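PDB 2HG2: aldehyde dehydrogenase A from Escherichia coli, which catalyses the irreversible NAD-dependent oxidation of L-lactaldehyde to L-lactate, acts also on glycolaldehyde, and serves the breakdown of L-fucose and L-rhamnose. Local coordinates for residues 255-260 with 288-293; 220-225 with 244-249. One frame throughout, in Å; residues are numbered along the deposited sequence.

Contact 1: residues 255-260 with 288-293; sequences KAPAIV and AERVYV. With SO4 (sulfate ion), chain B.
Arg290 reaches over to Lys255, just ahead of the partner strand, its NE bonding to Lys255 O at 2.8 Å in the carbonyl plane. Its chain bends at chi3 (-74°), turning one guanidinium face against Pro257 CB, which sits offset toward the rim, 3.7 Å from Arg290 NH2. NH2 adds a weak bond to the same Lys255 O and gives to Ala404 O, while NH1 gives to Tyr292 OH, at 2.8 Å, and to Met403 O. The tyrosine hydroxyl also bonds to Gln375 OE1. With an alanine here, Lys255 O and the carbonyls of Met403 and Ala404 would probably lose these donors, and one side of the Pro257 ring its cover.

The backbones pair as parallel strands of one beta-alpha-beta unit, joined in sequence through helix 266-277. Tyr292 bonds to strand 257-260 on either side of Ile259, its N to Ala258 O at 2.8 Å and its O from Val260 N at 2.9 Å. Where the ladder begins, Ala256 O takes two donors, Glu289 N in the carbonyl plane and Arg290 N from above it.

Beside this end Lys255 and Glu289 cross at about a right angle, and Lys255 NZ forms a salt bridge with Glu289 OE2 at 3.1 Å. Thr384 serves both, OG1 taking Lys255 NZ and N giving to Glu289 OE2, while Ile379 O also accepts from the lysine. Buried charge is thus met by an opposite charge at the lysine and by neutral acceptors at the arginine, and these bonds probably tie the strand ends to nearby loops and helix 397-405.

Contact 2: residues 220-225 with 244-249; sequences PKVAMV and NITKVC
Val225 and Val248 meet side by side, the CG1 methyl of Val225 3.6 Å from Val248 CG1, in the tightly packed part of this contact. Val225 CG1 sits between the backbone N and the carbonyl carbon (chi1 55°), a position that brings it close to Lys247 O as well. Ile237 and Met238 of helix 231-242 cover this face. The backbone here is well bonded: Val225 N gives to Lys247 O at 3.0 Å, and Val225 O accepts from Cys249 N at the same length.

Two parallel strands, 222-228 and 247-251, are thereby joined with helix 231-242 between them, a beta-alpha-beta crossover in the NAD-binding domain of the aldehyde dehydrogenase fold. The helix ends in a Schellman motif with Ile245 as its C-prime residue at positive phi, and the chain then turns through Thr246 into the second strand.

On the other face Met224 and Lys247 lie together. With CG anti to the backbone N (chi1 178°), the methionine sends SD out along the extended lysine, 3.6 Å from Lys247 CD, with Cys249 CB 4.1 Å from the same sulfur. Lys247 is partly exposed, and its NZ finds an acceptor in Glu468 O.

Towards the strand starts the pairing slackens. Lys247 N bonds only weakly to Ala223 O, at 3.4 Å, and Thr246 presents its CG2 methyl to Val222 CG1 at 4.1 Å. Beyond them, the exposed Pro220 merely runs alongside the amide of Asn244, with Pro220 CB 4.0 Å from Asn244 OD1, while Lys454 of the second subunit packs on Asn244.

One chain path builds two beta-alpha-beta units in succession: strand 247-251 ends the unit of contact 2, and strand 257-260 opens that of contact 1. The two lie on opposite sides of the chain's centre, their own centres 35 Å apart and their nearest atoms about 17 Å apart, without touching, and they belong to different sheets. Each lies near one inferred catalytic residue. In contact 2, the side chain of Cys249 is about 7 Å from that of Glu251, an inferred active-site residue that binds lactate; in contact 1, the side chain of Glu289 is about 7 Å from that of Cys285, the other inferred active-site residue. A sulfate, probably from the crystallisation liquor, lies beside contact 1 alone.

Contact 1: residues 255-260 with 288-293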
loop_
_atom_site.group_PDB
_atom_site.type_symbol
_atom_site.label_atom_id
_atom_site.label_comp_id
_atom_site.label_asym_id
_atom_site.label_seq_id
_atom_site.Cartn_x
_atom_site.Cartn_y
_atom_site.Cartn_z
ATOM N N LYS A 255 -26.743 -5.577 -16.383
ATOM C CA LYS A 255 -27.898 -4.792 -16.803
ATOM C C LYS A 255 -27.683 -3.403 -16.219
ATOM O O LYS A 255 -28.469 -2.960 -15.383
ATOM C CB LYS A 255 -29.182 -5.385 -16.208
ATOM C CG LYS A 255 -30.118 -6.090 -17.193
ATOM C CD LYS A 255 -30.786 -5.136 -18.182
ATOM C CE LYS A 255 -31.896 -5.846 -18.963
ATOM N NZ LYS A 255 -32.527 -4.986 -20.006
ATOM N N ALA A 256 -26.618 -2.745 -16.671
ATOM C CA ALA A 256 -26.218 -1.419 -16.218
ATOM C C ALA A 256 -27.285 -0.333 -16.118
ATOM O O ALA A 256 -27.853 0.096 -17.118
ATOM C CB ALA A 256 -25.081 -0.917 -17.074
ATOM N N PRO A 257 -27.561 0.124 -14.890
ATOM C CA PRO A 257 -28.552 1.174 -14.628
ATOM C C PRO A 257 -27.957 2.595 -14.795
ATOM O O PRO A 257 -26.779 2.829 -14.500
ATOM C CB PRO A 257 -29.061 0.836 -13.213
ATOM C CG PRO A 257 -27.911 -0.034 -12.578
ATOM C CD PRO A 257 -27.319 -0.763 -13.726
ATOM N N ALA A 258 -28.771 3.508 -15.338
ATOM C CA ALA A 258 -28.417 4.918 -15.583
ATOM C C ALA A 258 -29.508 5.744 -14.910
ATOM O O ALA A 258 -30.687 5.568 -15.210
ATOM C CB ALA A 258 -28.406 5.214 -17.093
ATOM N N ILE A 259 -29.119 6.621 -13.993
ATOM C CA ILE A 259 -30.072 7.450 -13.274
ATOM C C ILE A 259 -29.915 8.900 -13.697
ATOM O O ILE A 259 -28.852 9.498 -13.513
ATOM C CB ILE A 259 -29.845 7.374 -11.751
ATOM C CG1 ILE A 259 -30.009 5.939 -11.264
ATOM C CG2 ILE A 259 -30.813 8.302 -11.030
ATOM C CD1 ILE A 259 -29.725 5.766 -9.777
ATOM N N VAL A 260 -30.980 9.461 -14.260
ATOM C CA VAL A 260 -30.974 10.845 -14.707
ATOM C C VAL A 260 -31.850 11.691 -13.794
ATOM O O VAL A 260 -33.069 11.541 -13.789
ATOM C CB VAL A 260 -31.514 10.962 -16.138
ATOM C CG1 VAL A 260 -31.394 12.403 -16.627
ATOM C CG2 VAL A 260 -30.761 10.005 -17.053
ATOM N N ALA A 288 -25.489 1.184 -20.744
ATOM C CA ALA A 288 -26.661 1.356 -19.900
ATOM C C ALA A 288 -27.767 0.531 -20.541
ATOM O O ALA A 288 -28.044 0.674 -21.732
ATOM C CB ALA A 288 -27.062 2.823 -19.848
ATOM N N GLU A 289 -28.391 -0.338 -19.755
ATOM C CA GLU A 289 -29.450 -1.192 -20.266
ATOM C C GLU A 289 -30.746 -0.966 -19.498
ATOM O O GLU A 289 -31.774 -1.563 -19.800
ATOM C CB GLU A 289 -29.010 -2.658 -20.178
ATOM C CG GLU A 289 -29.831 -3.609 -21.038
ATOM C CD GLU A 289 -29.136 -4.936 -21.273
ATOM O OE1 GLU A 289 -28.061 -4.947 -21.915
ATOM O OE2 GLU A 289 -29.665 -5.969 -20.820
ATOM N N ARG A 290 -30.682 -0.097 -18.497
ATOM C CA ARG A 290 -31.834 0.246 -17.679
ATOM C C ARG A 290 -31.723 1.740 -17.398
ATOM O O ARG A 290 -30.809 2.176 -16.700
ATOM C CB ARG A 290 -31.816 -0.526 -16.351
ATOM C CG ARG A 290 -32.049 -2.029 -16.465
ATOM C CD ARG A 290 -32.265 -2.667 -15.086
ATOM N NE ARG A 290 -31.043 -2.790 -14.284
ATOM C CZ ARG A 290 -30.967 -2.502 -12.984
ATOM N NH1 ARG A 290 -32.031 -2.061 -12.327
ATOM N NH2 ARG A 290 -29.828 -2.672 -12.329
ATOM N N VAL A 291 -32.643 2.526 -17.944
ATOM C CA VAL A 291 -32.601 3.968 -17.739
ATOM C C VAL A 291 -33.725 4.456 -16.839
ATOM O O VAL A 291 -34.894 4.255 -17.145
ATOM C CB VAL A 291 -32.701 4.736 -19.078
ATOM C CG1 VAL A 291 -32.448 6.210 -18.836
ATOM C CG2 VAL A 291 -31.703 4.181 -20.089
ATOM N N TYR A 292 -33.362 5.090 -15.728
ATOM C CA TYR A 292 -34.336 5.628 -14.790
ATOM C C TYR A 292 -34.286 7.153 -14.864
ATOM O O TYR A 292 -33.255 7.765 -14.581
ATOM C CB TYR A 292 -34.032 5.159 -13.361
ATOM C CG TYR A 292 -34.065 3.657 -13.196
ATOM C CD1 TYR A 292 -32.936 2.880 -13.460
ATOM C CD2 TYR A 292 -35.241 3.002 -12.825
ATOM C CE1 TYR A 292 -32.979 1.489 -13.361
ATOM C CE2 TYR A 292 -35.296 1.616 -12.726
ATOM C CZ TYR A 292 -34.164 0.865 -12.997
ATOM O OH TYR A 292 -34.226 -0.507 -12.926
ATOM N N VAL A 293 -35.407 7.757 -15.250
ATOM C CA VAL A 293 -35.509 9.211 -15.400
ATOM C C VAL A 293 -36.571 9.751 -14.460
ATOM O O VAL A 293 -37.693 9.252 -14.464
ATOM C CB VAL A 293 -35.923 9.570 -16.841
ATOM C CG1 VAL A 293 -35.837 11.071 -17.051
ATOM C CG2 VAL A 293 -35.049 8.811 -17.836
HETATM S S SO4 B . -24.764 -4.144 -13.976
HETATM O O1 SO4 B . -25.606 -5.290 -14.317
HETATM O O2 SO4 B . -24.192 -4.376 -12.655
HETATM O O3 SO4 B . -23.702 -3.965 -14.980
HETATM O O4 SO4 B . -25.605 -2.932 -13.904
#

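Contact 2: residues 220-225 with 244-249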
loop_
_atom_site.group_PDB
_atom_site.type_symbol
_atom_site.label_atom_id
_atom_site.label_comp_id
_atom_site.label_asym_id
_atom_site.label_seq_id
_atom_site.Cartn_x
_atom_site.Cartn_y
_atom_site.Cartn_z
ATOM N N PRO A 220 -6.762 -30.631 -13.412
ATOM C CA PRO A 220 -6.057 -30.422 -12.144
ATOM C C PRO A 220 -4.769 -29.606 -12.185
ATOM O O PRO A 220 -4.317 -29.127 -11.152
ATOM C CB PRO A 220 -5.835 -31.850 -11.629
ATOM C CG PRO A 220 -5.749 -32.662 -12.883
ATOM C CD PRO A 220 -6.853 -32.070 -13.731
ATOM N N LYS A 221 -4.174 -29.437 -13.358
ATOM C CA LYS A 221 -2.935 -28.663 -13.446
ATOM C C LYS A 221 -3.186 -27.163 -13.584
ATOM O O LYS A 221 -2.251 -26.365 -13.514
ATOM C CB LYS A 221 -2.084 -29.140 -14.626
ATOM C CG LYS A 221 -1.542 -30.544 -14.467
ATOM C CD LYS A 221 -0.844 -30.988 -15.730
ATOM C CE LYS A 221 -0.242 -32.370 -15.556
ATOM N NZ LYS A 221 0.472 -32.780 -16.783
ATOM N N VAL A 222 -4.442 -26.781 -13.788
ATOM C CA VAL A 222 -4.786 -25.373 -13.929
ATOM C C VAL A 222 -4.917 -24.738 -12.541
ATOM O O VAL A 222 -5.656 -25.227 -11.690
ATOM C CB VAL A 222 -6.110 -25.205 -14.732
ATOM C CG1 VAL A 222 -6.552 -23.740 -14.733
ATOM C CG2 VAL A 222 -5.906 -25.697 -16.166
ATOM N N ALA A 223 -4.172 -23.665 -12.307
ATOM C CA ALA A 223 -4.211 -22.984 -11.020
ATOM C C ALA A 223 -5.395 -22.018 -10.985
ATOM O O ALA A 223 -5.977 -21.759 -9.925
ATOM C CB ALA A 223 -2.908 -22.242 -10.784
ATOM N N MET A 224 -5.751 -21.483 -12.149
ATOM C CA MET A 224 -6.878 -20.566 -12.227
ATOM C C MET A 224 -7.476 -20.483 -13.617
ATOM O O MET A 224 -6.757 -20.442 -14.619
ATOM C CB MET A 224 -6.484 -19.152 -11.783
ATOM C CG MET A 224 -7.646 -18.146 -11.893
ATOM S SD MET A 224 -7.319 -16.488 -11.223
ATOM C CE MET A 224 -6.380 -15.748 -12.576
ATOM N N VAL A 225 -8.801 -20.462 -13.669
ATOM C CA VAL A 225 -9.490 -20.333 -14.935
ATOM C C VAL A 225 -10.169 -18.977 -14.921
ATOM O O VAL A 225 -10.849 -18.620 -13.962
ATOM C CB VAL A 225 -10.549 -21.438 -15.156
ATOM C CG1 VAL A 225 -11.545 -21.470 -14.000
ATOM C CG2 VAL A 225 -11.266 -21.186 -16.471
ATOM N N ASN A 244 -11.637 -29.547 -8.453
ATOM C CA ASN A 244 -10.234 -29.537 -8.061
ATOM C C ASN A 244 -9.868 -28.300 -7.253
ATOM O O ASN A 244 -8.689 -27.971 -7.100
ATOM C CB ASN A 244 -9.353 -29.627 -9.308
ATOM C CG ASN A 244 -9.512 -30.950 -10.033
ATOM O OD1 ASN A 244 -9.235 -32.013 -9.476
ATOM N ND2 ASN A 244 -9.961 -30.890 -11.276
ATOM N N ILE A 245 -10.886 -27.628 -6.725
ATOM C CA ILE A 245 -10.683 -26.416 -5.939
ATOM C C ILE A 245 -9.861 -25.426 -6.762
ATOM O O ILE A 245 -8.958 -24.758 -6.255
ATOM C CB ILE A 245 -9.937 -26.703 -4.608
ATOM C CG1 ILE A 245 -10.486 -27.969 -3.946
ATOM C CG2 ILE A 245 -10.127 -25.526 -3.656
ATOM C CD1 ILE A 245 -11.980 -27.896 -3.617
ATOM N N THR A 246 -10.176 -25.351 -8.049
ATOM C CA THR A 246 -9.488 -24.442 -8.953
ATOM C C THR A 246 -10.031 -23.028 -8.759
ATOM O O THR A 246 -11.239 -22.820 -8.658
ATOM C CB THR A 246 -9.688 -24.880 -10.415
ATOM O OG1 THR A 246 -9.182 -26.214 -10.579
ATOM C CG2 THR A 246 -8.950 -23.944 -11.361
ATOM N N LYS A 247 -9.133 -22.057 -8.695
ATOM C CA LYS A 247 -9.535 -20.669 -8.509
ATOM C C LYS A 247 -10.227 -20.156 -9.774
ATOM O O LYS A 247 -9.879 -20.563 -10.886
ATOM C CB LYS A 247 -8.296 -19.808 -8.196
ATOM C CG LYS A 247 -8.603 -18.340 -7.946
ATOM C CD LYS A 247 -7.342 -17.478 -7.793
ATOM C CE LYS A 247 -7.740 -16.022 -7.509
ATOM N NZ LYS A 247 -6.605 -15.051 -7.443
ATOM N N VAL A 248 -11.221 -19.286 -9.614
ATOM C CA VAL A 248 -11.894 -18.728 -10.779
ATOM C C VAL A 248 -11.904 -17.205 -10.784
ATOM O O VAL A 248 -11.853 -16.550 -9.738
ATOM C CB VAL A 248 -13.366 -19.201 -10.912
ATOM C CG1 VAL A 248 -13.427 -20.718 -10.968
ATOM C CG2 VAL A 248 -14.203 -18.647 -9.762
ATOM N N CYS A 249 -11.964 -16.656 -11.987
ATOM C CA CYS A 249 -12.022 -15.220 -12.201
ATOM C C CYS A 249 -13.097 -15.097 -13.279
ATOM O O CYS A 249 -12.877 -15.449 -14.440
ATOM C CB CYS A 249 -10.675 -14.707 -12.707
ATOM S SG CYS A 249 -10.584 -12.915 -12.872
#